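Local coordinates for protein amino Transferase (Eubacterium rectale, PDB 3ELE) that probably transfers amino groups between amino acids and keto acids, using bound pyridoxal-5'-phosphate as cofactor, as a class I and II aminotransferase, at residues R19-Y24 and D39-N44; E311-L316 and F328-A333; M336-L341 and V371-C376; E355-V360 and P387-I392. All blocks are in the same frame, centred on the assembly; numbering follows the deposited sequence.

Contact 1: residues R19-Y24 and D39-N44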
loop_
_atom_site.group_PDB
_atom_site.type_symbol
_atom_site.label_atom_id
_atom_site.label_comp_id
_atom_site.label_asym_id
_atom_site.label_seq_id
_atom_site.Cartn_x
_atom_site.Cartn_y
_atom_site.Cartn_z
ATOM N N ARG A 19 -7.795 -16.358 12.850
ATOM C CA ARG A 19 -8.004 -15.188 13.718
ATOM C C ARG A 19 -9.036 -15.488 14.795
ATOM O O ARG A 19 -8.883 -15.075 15.938
ATOM C CB ARG A 19 -8.449 -13.955 12.914
ATOM N N GLU A 20 -10.089 -16.210 14.421
ATOM C CA GLU A 20 -11.138 -16.626 15.371
ATOM C C GLU A 20 -10.555 -17.591 16.408
ATOM O O GLU A 20 -10.943 -17.565 17.565
ATOM C CB GLU A 20 -12.289 -17.306 14.625
ATOM C CG GLU A 20 -13.031 -16.377 13.623
ATOM C CD GLU A 20 -14.230 -15.654 14.160
ATOM O OE1 GLU A 20 -14.781 -16.038 15.202
ATOM O OE2 GLU A 20 -14.637 -14.686 13.500
ATOM N N LEU A 21 -9.638 -18.454 15.961
ATOM C CA LEU A 21 -8.931 -19.381 16.856
ATOM C C LEU A 21 -8.054 -18.579 17.823
ATOM O O LEU A 21 -8.067 -18.852 19.023
ATOM C CB LEU A 21 -8.102 -20.392 16.047
ATOM C CG LEU A 21 -7.438 -21.541 16.798
ATOM C CD1 LEU A 21 -8.486 -22.360 17.491
ATOM C CD2 LEU A 21 -6.627 -22.401 15.828
ATOM N N PHE A 22 -7.334 -17.574 17.309
ATOM C CA PHE A 22 -6.519 -16.680 18.161
ATOM C C PHE A 22 -7.350 -15.955 19.238
ATOM O O PHE A 22 -6.955 -15.933 20.413
ATOM C CB PHE A 22 -5.717 -15.661 17.336
ATOM C CG PHE A 22 -4.981 -14.661 18.186
ATOM C CD1 PHE A 22 -3.822 -15.038 18.867
ATOM C CD2 PHE A 22 -5.480 -13.359 18.365
ATOM C CE1 PHE A 22 -3.133 -14.122 19.697
ATOM C CE2 PHE A 22 -4.805 -12.431 19.189
ATOM C CZ PHE A 22 -3.627 -12.819 19.861
ATOM N N GLU A 23 -8.474 -15.358 18.828
ATOM C CA GLU A 23 -9.398 -14.667 19.755
ATOM C C GLU A 23 -10.068 -15.647 20.719
ATOM O O GLU A 23 -10.284 -15.306 21.887
ATOM C CB GLU A 23 -10.465 -13.865 18.994
ATOM C CG GLU A 23 -9.904 -12.731 18.118
ATOM C CD GLU A 23 -9.209 -11.626 18.910
ATOM O OE1 GLU A 23 -9.764 -11.187 19.957
ATOM O OE2 GLU A 23 -8.113 -11.189 18.475
ATOM N N TYR A 24 -10.408 -16.850 20.236
ATOM C CA TYR A 24 -10.911 -17.931 21.109
ATOM C C TYR A 24 -9.928 -18.236 22.260
ATOM O O TYR A 24 -10.358 -18.438 23.403
ATOM C CB TYR A 24 -11.221 -19.201 20.297
ATOM C CG TYR A 24 -11.583 -20.415 21.120
ATOM C CD1 TYR A 24 -12.870 -20.573 21.627
ATOM C CD2 TYR A 24 -10.637 -21.422 21.382
ATOM C CE1 TYR A 24 -13.220 -21.693 22.389
ATOM C CE2 TYR A 24 -10.970 -22.551 22.149
ATOM C CZ TYR A 24 -12.265 -22.682 22.650
ATOM O OH TYR A 24 -12.628 -23.774 23.392
ATOM N N ASP A 39 -1.570 -21.853 22.466
ATOM C CA ASP A 39 -1.874 -21.205 21.206
ATOM C C ASP A 39 -0.723 -21.251 20.212
ATOM O O ASP A 39 0.252 -20.485 20.337
ATOM C CB ASP A 39 -2.293 -19.755 21.483
ATOM C CG ASP A 39 -2.675 -18.992 20.240
ATOM O OD1 ASP A 39 -2.949 -19.603 19.170
ATOM O OD2 ASP A 39 -2.708 -17.740 20.364
ATOM N N PHE A 40 -0.876 -22.135 19.213
ATOM C CA PHE A 40 0.053 -22.270 18.101
ATOM C C PHE A 40 -0.602 -21.830 16.784
ATOM O O PHE A 40 -0.161 -22.269 15.723
ATOM C CB PHE A 40 0.510 -23.732 17.940
ATOM C CG PHE A 40 1.053 -24.360 19.189
ATOM C CD1 PHE A 40 2.404 -24.245 19.528
ATOM C CD2 PHE A 40 0.228 -25.129 19.998
ATOM C CE1 PHE A 40 2.904 -24.858 20.670
ATOM C CE2 PHE A 40 0.716 -25.736 21.150
ATOM C CZ PHE A 40 2.054 -25.604 21.481
ATOM N N SER A 41 -1.598 -20.933 16.830
ATOM C CA SER A 41 -2.365 -20.529 15.632
ATOM C C SER A 41 -1.731 -19.458 14.712
ATOM O O SER A 41 -1.154 -19.808 13.695
ATOM C CB SER A 41 -3.800 -20.128 16.019
ATOM O OG SER A 41 -3.813 -18.934 16.784
ATOM N N ILE A 42 -1.840 -18.172 15.057
ATOM C CA ILE A 42 -1.351 -17.078 14.180
ATOM C C ILE A 42 0.188 -17.021 14.062
ATOM O O ILE A 42 0.895 -17.175 15.058
ATOM C CB ILE A 42 -1.953 -15.660 14.546
ATOM C CG1 ILE A 42 -1.554 -15.188 15.951
ATOM C CG2 ILE A 42 -3.499 -15.674 14.396
ATOM C CD1 ILE A 42 -2.153 -13.808 16.326
ATOM N N GLY A 43 0.669 -16.804 12.833
ATOM C CA GLY A 43 2.093 -16.769 12.515
ATOM C C GLY A 43 2.782 -15.418 12.589
ATOM O O GLY A 43 3.394 -14.991 11.604
ATOM N N ASN A 44 2.733 -14.769 13.754
ATOM C CA ASN A 44 3.334 -13.440 13.939
ATOM C C ASN A 44 4.760 -13.508 14.454
ATOM O O ASN A 44 5.022 -14.273 15.387
ATOM C CB ASN A 44 2.522 -12.602 14.935
ATOM C CG ASN A 44 1.124 -12.255 14.446
ATOM O OD1 ASN A 44 0.214 -12.145 15.257
ATOM N ND2 ASN A 44 0.944 -12.069 13.134
HETATM O O HOH W 1 -4.834 -16.815 21.782
#
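F22 and I42 make the main apolar contact between helix 17-32 and the loop that follows strand 38-39. CD1 of I42 sits over one face of the F22 ring, 3.5 Å from the ring centroid and 19° off the normal. This is a CH-pi contact, displaced toward the CD1 side of the ring. The other branch of I42, CG2, rests 3.7 Å from F22 CB, so the residue touches both the root and the face of the aromatic side chain. F22 has CG anti to its own nitrogen (chi1 175°), which swings the ring out from the helix and across the loop. One residue earlier, L21 CD2 packs on S41 CB at 3.6 Å.

The polar contacts lie at the edge of the same ring. D39 OD2 approaches F22 CD1 at 3.3 Å, near the ring plane, with carboxylate and ring planes 41° apart. No direct hydrogen bond joins the segments. One water bridges them instead, donating to F22 O and to D39 OD2, at 2.7 Å each. The other carboxylate oxygen works inside the loop. D39 OD1 accepts from S41 N, which comes from above the carboxylate plane, and forms an Asx turn. It also takes the hydroxyl of S41 through its syn lone pair, at 2.6 Å. These two bonds fix the rotation of the carboxylate, and OD2 is left facing the helix.

Strand 38-39 pairs in parallel with strand 357-358, and S41 O accepts from S374 OG of strand 370-374. L21 also touches L358 and V360, so helix 17-32 lies against strands 357-358 and 360-361.

Contact 2: residues E311-L316 and F328-A333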
loop_
_atom_site.group_PDB
_atom_site.type_symbol
_atom_site.label_atom_id
_atom_site.label_comp_id
_atom_site.label_asym_id
_atom_site.label_seq_id
_atom_site.Cartn_x
_atom_site.Cartn_y
_atom_site.Cartn_z
ATOM N N GLU A 311 15.599 -23.177 18.522
ATOM C CA GLU A 311 15.407 -23.809 19.843
ATOM C C GLU A 311 13.958 -24.256 20.051
ATOM O O GLU A 311 13.727 -25.360 20.534
ATOM C CB GLU A 311 15.887 -22.904 20.979
ATOM C CG GLU A 311 17.403 -22.826 21.080
ATOM C CD GLU A 311 17.913 -22.052 22.301
ATOM O OE1 GLU A 311 17.109 -21.376 22.998
ATOM O OE2 GLU A 311 19.142 -22.134 22.570
ATOM N N ASN A 312 13.001 -23.412 19.650
ATOM C CA ASN A 312 11.567 -23.769 19.693
ATOM C C ASN A 312 11.233 -24.941 18.762
ATOM O O ASN A 312 10.488 -25.826 19.169
ATOM C CB ASN A 312 10.644 -22.565 19.390
ATOM C CG ASN A 312 10.533 -21.571 20.566
ATOM O OD1 ASN A 312 11.152 -21.732 21.618
ATOM N ND2 ASN A 312 9.741 -20.530 20.365
ATOM N N ARG A 313 11.797 -24.945 17.543
ATOM C CA ARG A 313 11.603 -26.046 16.578
ATOM C C ARG A 313 12.021 -27.368 17.193
ATOM O O ARG A 313 11.245 -28.305 17.202
ATOM C CB ARG A 313 12.417 -25.854 15.285
ATOM C CG ARG A 313 12.131 -26.918 14.189
ATOM C CD ARG A 313 13.241 -26.999 13.129
ATOM N NE ARG A 313 14.543 -27.277 13.730
ATOM C CZ ARG A 313 15.688 -27.470 13.069
ATOM N NH1 ARG A 313 15.737 -27.467 11.750
ATOM N NH2 ARG A 313 16.808 -27.702 13.744
ATOM N N ASP A 314 13.248 -27.413 17.706
ATOM C CA ASP A 314 13.829 -28.621 18.305
ATOM C C ASP A 314 13.054 -29.120 19.527
ATOM O O ASP A 314 12.847 -30.315 19.695
ATOM C CB ASP A 314 15.303 -28.372 18.684
ATOM C CG ASP A 314 16.188 -28.093 17.480
ATOM O OD1 ASP A 314 15.757 -28.374 16.365
ATOM O OD2 ASP A 314 17.329 -27.618 17.641
ATOM N N LEU A 315 12.603 -28.186 20.355
ATOM C CA LEU A 315 11.831 -28.520 21.555
ATOM C C LEU A 315 10.482 -29.148 21.136
ATOM O O LEU A 315 10.157 -30.241 21.562
ATOM C CB LEU A 315 11.636 -27.266 22.411
ATOM C CG LEU A 315 11.125 -27.384 23.841
ATOM C CD1 LEU A 315 12.162 -28.122 24.725
ATOM C CD2 LEU A 315 10.899 -25.971 24.397
ATOM N N LEU A 316 9.753 -28.486 20.239
ATOM C CA LEU A 316 8.454 -28.989 19.746
ATOM C C LEU A 316 8.587 -30.321 18.987
ATOM O O LEU A 316 7.785 -31.243 19.189
ATOM C CB LEU A 316 7.775 -27.934 18.844
ATOM C CG LEU A 316 6.315 -28.125 18.439
ATOM C CD1 LEU A 316 5.424 -28.115 19.703
ATOM C CD2 LEU A 316 5.901 -27.043 17.466
ATOM N N PHE A 328 6.927 -33.471 10.219
ATOM C CA PHE A 328 7.908 -33.230 9.153
ATOM C C PHE A 328 8.906 -32.251 9.794
ATOM O O PHE A 328 8.485 -31.179 10.264
ATOM C CB PHE A 328 7.220 -32.646 7.909
ATOM C CG PHE A 328 8.163 -32.061 6.896
ATOM C CD1 PHE A 328 9.139 -32.855 6.291
ATOM C CD2 PHE A 328 8.062 -30.715 6.522
ATOM C CE1 PHE A 328 10.018 -32.307 5.340
ATOM C CE2 PHE A 328 8.933 -30.163 5.574
ATOM C CZ PHE A 328 9.910 -30.961 4.983
ATOM N N LYS A 329 10.195 -32.606 9.839
ATOM C CA LYS A 329 11.201 -31.711 10.454
ATOM C C LYS A 329 11.446 -30.550 9.487
ATOM O O LYS A 329 11.982 -30.774 8.418
ATOM C CB LYS A 329 12.515 -32.423 10.801
ATOM C CG LYS A 329 13.453 -31.546 11.676
ATOM C CD LYS A 329 14.635 -32.313 12.258
ATOM C CE LYS A 329 15.457 -31.408 13.222
ATOM N NZ LYS A 329 16.608 -32.074 13.950
ATOM N N PRO A 330 11.053 -29.311 9.860
ATOM C CA PRO A 330 11.216 -28.205 8.907
ATOM C C PRO A 330 12.634 -27.654 8.887
ATOM O O PRO A 330 13.256 -27.562 9.947
ATOM C CB PRO A 330 10.255 -27.146 9.457
ATOM C CG PRO A 330 10.253 -27.366 10.913
ATOM C CD PRO A 330 10.497 -28.827 11.141
ATOM N N ASP A 331 13.122 -27.276 7.700
ATOM C CA ASP A 331 14.446 -26.643 7.540
ATOM C C ASP A 331 14.400 -25.106 7.633
ATOM O O ASP A 331 15.454 -24.465 7.786
ATOM C CB ASP A 331 15.080 -27.060 6.212
ATOM C CG ASP A 331 15.457 -28.532 6.181
ATOM O OD1 ASP A 331 15.938 -29.052 7.212
ATOM O OD2 ASP A 331 15.278 -29.167 5.129
ATOM N N GLY A 332 13.204 -24.518 7.545
ATOM C CA GLY A 332 13.057 -23.065 7.602
ATOM C C GLY A 332 11.667 -22.602 7.978
ATOM O O GLY A 332 10.777 -23.426 8.187
ATOM N N ALA A 333 11.495 -21.274 8.073
ATOM C CA ALA A 333 10.240 -20.645 8.527
ATOM C C ALA A 333 9.980 -21.012 10.019
ATOM O O ALA A 333 10.900 -21.519 10.710
ATOM C CB ALA A 333 9.057 -21.011 7.604
#
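R313 of helix 306-323 reaches across to P330 in the connection between strands 327-328 and 335-339, two antiparallel neighbours of the four-stranded sheet. NH1 donates to P330 O at 3.1 Å, with an N-H...O angle of 164°. The acceptor lies in the guanidinium plane and the donor in the carbonyl plane, so the two flat groups meet edge on. Beside this bond the aliphatic part of R313 slides along the proline ring in the opposite direction, with CD 3.7 Å from P330 CG. K329 comes in over the face of the guanidinium. Its CE lies 3.9 Å from R313 CZ, above the centre of the group, and the two chains cross at about a right angle.

R313 is positioned by D314, the next residue on the helix: NE and NH2 both donate to OD1, side-on, and NH2 forms the salt bridge at 2.9 Å. NH2 also has a salt bridge to D226, and D314 OD2 pairs with K310. The negative charges probably offset the closeness of K329 NZ, which lies 4.4 Å from R313 NH2. Y225 and Y375 pack against the R313 side chain.

A leucine in place of R313 would probably leave P330 O without this donor and D314 and D226 without their shared cation. The bend that turns the guanidinium toward the loop is at chi3, 57°. CD itself lies 3.2 Å from the same P330 O that NH1 binds.

Contact 3: residues M336-L341 and V371-C376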
loop_
_atom_site.group_PDB
_atom_site.type_symbol
_atom_site.label_atom_id
_atom_site.label_comp_id
_atom_site.label_asym_id
_atom_site.label_seq_id
_atom_site.Cartn_x
_atom_site.Cartn_y
_atom_site.Cartn_z
HETATM N N MSE A 336 5.470 -25.809 12.052
HETATM C CA MSE A 336 5.701 -27.241 11.991
HETATM C C MSE A 336 4.459 -27.923 11.409
HETATM O O MSE A 336 3.327 -27.664 11.853
HETATM C CB MSE A 336 6.066 -27.811 13.340
HETATM C CG MSE A 336 6.560 -29.264 13.238
HETATM SE SE MSE A 336 7.421 -29.792 14.797
HETATM C CE MSE A 336 8.951 -28.676 14.644
ATOM N N PHE A 337 4.697 -28.806 10.442
ATOM C CA PHE A 337 3.646 -29.536 9.732
ATOM C C PHE A 337 3.609 -30.940 10.358
ATOM O O PHE A 337 4.580 -31.706 10.250
ATOM C CB PHE A 337 3.964 -29.539 8.225
ATOM C CG PHE A 337 2.761 -29.391 7.349
ATOM C CD1 PHE A 337 1.955 -28.266 7.456
ATOM C CD2 PHE A 337 2.457 -30.340 6.365
ATOM C CE1 PHE A 337 0.835 -28.118 6.660
ATOM C CE2 PHE A 337 1.353 -30.178 5.543
ATOM C CZ PHE A 337 0.553 -29.056 5.682
ATOM N N VAL A 338 2.498 -31.241 11.049
ATOM C CA VAL A 338 2.311 -32.489 11.813
ATOM C C VAL A 338 1.113 -33.252 11.250
ATOM O O VAL A 338 0.070 -32.643 10.925
ATOM C CB VAL A 338 2.088 -32.163 13.306
ATOM C CG1 VAL A 338 1.910 -33.434 14.175
ATOM C CG2 VAL A 338 3.239 -31.323 13.846
ATOM N N LYS A 339 1.262 -34.570 11.096
ATOM C CA LYS A 339 0.164 -35.384 10.607
ATOM C C LYS A 339 -0.920 -35.531 11.693
ATOM O O LYS A 339 -0.604 -35.820 12.851
ATOM C CB LYS A 339 0.604 -36.772 10.090
ATOM C CG LYS A 339 -0.583 -37.364 9.329
ATOM C CD LYS A 339 -0.423 -38.486 8.382
ATOM C CE LYS A 339 -1.722 -38.512 7.470
ATOM N NZ LYS A 339 -3.052 -38.075 8.147
ATOM N N ALA A 340 -2.183 -35.315 11.308
ATOM C CA ALA A 340 -3.324 -35.487 12.225
ATOM C C ALA A 340 -3.474 -36.973 12.601
ATOM O O ALA A 340 -3.066 -37.856 11.836
ATOM C CB ALA A 340 -4.610 -34.980 11.590
ATOM N N LEU A 341 -4.050 -37.239 13.769
ATOM C CA LEU A 341 -4.238 -38.619 14.248
ATOM C C LEU A 341 -5.392 -39.342 13.549
ATOM O O LEU A 341 -5.551 -40.545 13.719
ATOM C CB LEU A 341 -4.356 -38.657 15.767
ATOM C CG LEU A 341 -3.156 -38.012 16.486
ATOM C CD1 LEU A 341 -3.332 -38.124 17.968
ATOM C CD2 LEU A 341 -1.816 -38.620 16.072
ATOM N N VAL A 371 -1.783 -30.766 10.017
ATOM C CA VAL A 371 -2.031 -29.519 10.734
ATOM C C VAL A 371 -0.759 -28.677 10.786
ATOM O O VAL A 371 0.344 -29.205 10.658
ATOM C CB VAL A 371 -2.534 -29.753 12.168
ATOM C CG1 VAL A 371 -3.854 -30.521 12.155
ATOM C CG2 VAL A 371 -1.451 -30.463 13.048
ATOM N N ARG A 372 -0.940 -27.374 10.965
ATOM C CA ARG A 372 0.148 -26.429 11.101
ATOM C C ARG A 372 0.170 -25.946 12.550
ATOM O O ARG A 372 -0.841 -25.437 13.062
ATOM C CB ARG A 372 -0.029 -25.227 10.180
ATOM C CG ARG A 372 1.193 -24.293 10.246
ATOM C CD ARG A 372 0.964 -22.984 9.575
ATOM N NE ARG A 372 0.149 -22.075 10.374
ATOM C CZ ARG A 372 -0.090 -20.794 10.065
ATOM N NH1 ARG A 372 0.390 -20.251 8.968
ATOM N NH2 ARG A 372 -0.844 -20.056 10.867
ATOM N N ILE A 373 1.340 -26.074 13.171
ATOM C CA ILE A 373 1.599 -25.641 14.549
ATOM C C ILE A 373 2.699 -24.562 14.449
ATOM O O ILE A 373 3.829 -24.857 14.084
ATOM C CB ILE A 373 2.089 -26.844 15.416
ATOM C CG1 ILE A 373 1.123 -28.036 15.318
ATOM C CG2 ILE A 373 2.296 -26.419 16.850
ATOM C CD1 ILE A 373 1.395 -29.203 16.276
ATOM N N SER A 374 2.355 -23.304 14.709
ATOM C CA SER A 374 3.325 -22.210 14.648
ATOM C C SER A 374 4.162 -22.268 15.918
ATOM O O SER A 374 3.608 -22.553 16.993
ATOM C CB SER A 374 2.622 -20.849 14.556
ATOM O OG SER A 374 1.731 -20.802 13.462
ATOM N N TYR A 375 5.476 -22.044 15.798
ATOM C CA TYR A 375 6.376 -22.029 16.987
ATOM C C TYR A 375 7.082 -20.697 17.235
ATOM O O TYR A 375 7.995 -20.624 18.082
ATOM C CB TYR A 375 7.299 -23.249 17.050
ATOM C CG TYR A 375 8.142 -23.493 15.841
ATOM C CD1 TYR A 375 9.391 -22.880 15.709
ATOM C CD2 TYR A 375 7.725 -24.362 14.839
ATOM C CE1 TYR A 375 10.187 -23.110 14.586
ATOM C CE2 TYR A 375 8.547 -24.613 13.717
ATOM C CZ TYR A 375 9.781 -23.977 13.613
ATOM O OH TYR A 375 10.609 -24.171 12.526
ATOM N N CYS A 376 6.574 -19.631 16.599
ATOM C CA CYS A 376 6.910 -18.228 16.915
ATOM C C CYS A 376 6.083 -17.887 18.201
ATOM O O CYS A 376 5.229 -16.977 18.257
ATOM C CB CYS A 376 6.572 -17.319 15.724
ATOM S SG CYS A 376 4.959 -17.696 14.930
#
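M336 (selenomethionine) and I373 face each other as an antiparallel hydrogen-bonded pair, at one end of the ladder between strands 335-339 and 370-374. M336 N donates to I373 O at 2.8 Å, almost straight at 176°, and I373 N returns a bond to M336 O. V338 and V371 form the other such pair. Between them F337 and R372 make a non-hydrogen-bonded pair, where the CA atoms of F337 and R372 point their hydrogens at V371 O and M336 O.

The tight part is the apolar face bearing M336, V338, V371 and I373. V338 CG2 meets I373 CD1 at 3.7 Å, and V338 CB meets V371 CG2 at 3.9 Å. Helices 306-323, 345-353 and 379-396 all touch side chains of this face.

The far end is looser. Beyond strand 370-374, Y375 turns its ring back, with CG between its own nitrogen and carbonyl carbon (chi1 55°). The ring crosses M336 at about a right angle. Its edge comes to M336 N, 3.7 Å from CE2, and the same CE2 is 4.1 Å from M336 CB. Replacing Y375 with an alanine would probably open a gap beside M336 and R313 and let the M336 side chain turn more freely.

The other face carries F337, among the rings of W370 and F158, and R372. R372 extends off the sheet; NH2 donates to S41 O and NH1 to N183 OD1, in the cofactor pocket. The ladder thus carries a cation toward the pyridoxal-5'-phosphate site, consistent with binding substrate carboxylate as in related aminotransferases.

Contact 4: residues E355-V360 and P387-I392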
loop_
_atom_site.group_PDB
_atom_site.type_symbol
_atom_site.label_atom_id
_atom_site.label_comp_id
_atom_site.label_asym_id
_atom_site.label_seq_id
_atom_site.Cartn_x
_atom_site.Cartn_y
_atom_site.Cartn_z
ATOM N N GLU A 355 -8.363 -29.808 24.942
ATOM C CA GLU A 355 -7.260 -29.667 25.914
ATOM C C GLU A 355 -6.538 -28.324 25.764
ATOM O O GLU A 355 -5.388 -28.178 26.201
ATOM C CB GLU A 355 -6.252 -30.826 25.753
ATOM C CG GLU A 355 -6.871 -32.233 25.732
ATOM C CD GLU A 355 -7.761 -32.520 26.931
ATOM O OE1 GLU A 355 -7.423 -32.067 28.046
ATOM O OE2 GLU A 355 -8.794 -33.206 26.755
ATOM N N ASP A 356 -7.230 -27.351 25.160
ATOM C CA ASP A 356 -6.736 -25.991 24.932
ATOM C C ASP A 356 -5.459 -25.864 24.089
ATOM O O ASP A 356 -4.675 -24.923 24.272
ATOM C CB ASP A 356 -6.652 -25.226 26.268
ATOM C CG ASP A 356 -8.016 -24.930 26.852
ATOM O OD1 ASP A 356 -8.783 -24.203 26.177
ATOM O OD2 ASP A 356 -8.294 -25.374 27.991
ATOM N N VAL A 357 -5.301 -26.791 23.135
ATOM C CA VAL A 357 -4.225 -26.763 22.157
ATOM C C VAL A 357 -4.861 -26.217 20.891
ATOM O O VAL A 357 -5.739 -26.867 20.306
ATOM C CB VAL A 357 -3.603 -28.154 21.937
ATOM C CG1 VAL A 357 -2.593 -28.122 20.786
ATOM C CG2 VAL A 357 -2.932 -28.637 23.251
ATOM N N LEU A 358 -4.410 -25.033 20.474
ATOM C CA LEU A 358 -4.948 -24.328 19.336
ATOM C C LEU A 358 -4.005 -24.497 18.131
ATOM O O LEU A 358 -2.997 -23.811 17.994
ATOM C CB LEU A 358 -5.225 -22.858 19.692
ATOM C CG LEU A 358 -5.886 -22.605 21.063
ATOM C CD1 LEU A 358 -6.200 -21.131 21.245
ATOM C CD2 LEU A 358 -7.142 -23.419 21.241
ATOM N N ILE A 359 -4.334 -25.482 17.308
ATOM C CA ILE A 359 -3.589 -25.820 16.089
ATOM C C ILE A 359 -4.529 -25.621 14.937
ATOM O O ILE A 359 -5.737 -25.585 15.131
ATOM C CB ILE A 359 -2.958 -27.240 16.141
ATOM C CG1 ILE A 359 -3.997 -28.344 16.440
ATOM C CG2 ILE A 359 -1.907 -27.231 17.189
ATOM C CD1 ILE A 359 -3.430 -29.736 16.538
ATOM N N VAL A 360 -3.972 -25.523 13.735
ATOM C CA VAL A 360 -4.719 -25.158 12.533
ATOM C C VAL A 360 -4.732 -26.297 11.512
ATOM O O VAL A 360 -3.669 -26.785 11.131
ATOM C CB VAL A 360 -4.054 -23.886 11.897
ATOM C CG1 VAL A 360 -4.719 -23.493 10.598
ATOM C CG2 VAL A 360 -4.084 -22.695 12.889
ATOM N N PRO A 387 2.063 -32.260 28.248
ATOM C CA PRO A 387 1.003 -33.080 28.841
ATOM C C PRO A 387 -0.357 -33.010 28.116
ATOM O O PRO A 387 -1.037 -34.024 28.038
ATOM C CB PRO A 387 0.905 -32.532 30.277
ATOM C CG PRO A 387 2.281 -32.040 30.553
ATOM C CD PRO A 387 2.699 -31.403 29.266
ATOM N N ALA A 388 -0.732 -31.848 27.574
ATOM C CA ALA A 388 -1.989 -31.737 26.801
ATOM C C ALA A 388 -1.852 -32.498 25.466
ATOM O O ALA A 388 -2.761 -33.233 25.092
ATOM C CB ALA A 388 -2.398 -30.286 26.599
ATOM N N PHE A 389 -0.719 -32.322 24.772
ATOM C CA PHE A 389 -0.394 -33.114 23.562
ATOM C C PHE A 389 -0.433 -34.631 23.794
ATOM O O PHE A 389 -0.941 -35.374 22.948
ATOM C CB PHE A 389 0.970 -32.737 22.972
ATOM C CG PHE A 389 0.925 -31.523 22.095
ATOM C CD1 PHE A 389 0.234 -31.563 20.880
ATOM C CD2 PHE A 389 1.586 -30.346 22.454
ATOM C CE1 PHE A 389 0.188 -30.450 20.043
ATOM C CE2 PHE A 389 1.540 -29.211 21.620
ATOM C CZ PHE A 389 0.845 -29.262 20.421
ATOM N N GLU A 390 0.103 -35.060 24.932
ATOM C CA GLU A 390 0.094 -36.454 25.352
ATOM C C GLU A 390 -1.341 -36.953 25.571
ATOM O O GLU A 390 -1.671 -38.076 25.183
ATOM C CB GLU A 390 0.921 -36.600 26.644
ATOM C CG GLU A 390 1.126 -38.005 27.178
ATOM C CD GLU A 390 1.970 -38.018 28.460
ATOM O OE1 GLU A 390 1.825 -37.111 29.322
ATOM O OE2 GLU A 390 2.768 -38.959 28.614
ATOM N N LYS A 391 -2.180 -36.118 26.196
ATOM C CA LYS A 391 -3.589 -36.466 26.455
ATOM C C LYS A 391 -4.389 -36.540 25.147
ATOM O O LYS A 391 -5.221 -37.437 24.988
ATOM C CB LYS A 391 -4.224 -35.478 27.437
ATOM C CG LYS A 391 -5.609 -35.885 27.918
ATOM C CD LYS A 391 -6.036 -35.065 29.124
ATOM C CE LYS A 391 -7.464 -35.391 29.542
ATOM N NZ LYS A 391 -7.886 -34.651 30.781
ATOM N N ILE A 392 -4.128 -35.608 24.226
ATOM C CA ILE A 392 -4.769 -35.619 22.893
ATOM C C ILE A 392 -4.444 -36.951 22.175
ATOM O O ILE A 392 -5.348 -37.623 21.688
ATOM C CB ILE A 392 -4.334 -34.419 22.011
ATOM C CG1 ILE A 392 -4.856 -33.095 22.578
ATOM C CG2 ILE A 392 -4.841 -34.583 20.568
ATOM C CD1 ILE A 392 -4.074 -31.887 22.065
#
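V357 points at helix 379-396 and divides its two branches among three side chains. CG1 meets the end of the F389 ring, 3.6 Å from CZ, and the two side chains cross at about a right angle. CG2 turns to the other partners, reaching I392 CD1 at 3.6 Å and A388 CB at 3.8 Å. F389 leaves the helix pointing away, but its ring comes back to the valine because CG lies anti to the carbonyl carbon (chi1 -82°).

E355 lies alongside I392 and runs the opposite way, with its CG 3.8 Å from I392 CG1. The E355 and K391 side chains cross at about a right angle. E355 OE1 sits 3.5 Å from K391 CD, and its salt bridge to K391 NZ is long, at 3.8 Å. The stronger charge partner of E355 is K395, one turn further along the helix, which binds OE2. Apolar contacts therefore carry the inner part, while the charged ends of E355 and K391 lie on the outer side.

D356, with positive phi, is the C-prime residue of a Schellman motif that ends helix 345-353. The chain then enters strand 357-358, which packs on helix 379-396 in the alpha/beta small domain of fold-type I aminotransferases.

Contact 3 lies among the other three. Its centre is about 10 Å from that of contact 2, 11 Å from contact 4 and 13 Å from contact 1. N312 ND2 of contact 2 bonds to Y375 O at 2.9 Å, and R372 N of contact 3 bonds to V360 O of contact 4 at 2.8 Å. F40 ties contacts 1, 3 and 4 together: its O accepts from S374 N, its N donates to L358 O, and its ring meets F389. The pyridoxal-5'-phosphate is nearest contact 3, about 6 Å from the R372 side chain. The I42 side chain of contact 1 is about 9 Å from the pyridoxal-5'-phosphate. The P330 side chain of contact 2 is about 13 Å from the pyridoxal-5'-phosphate.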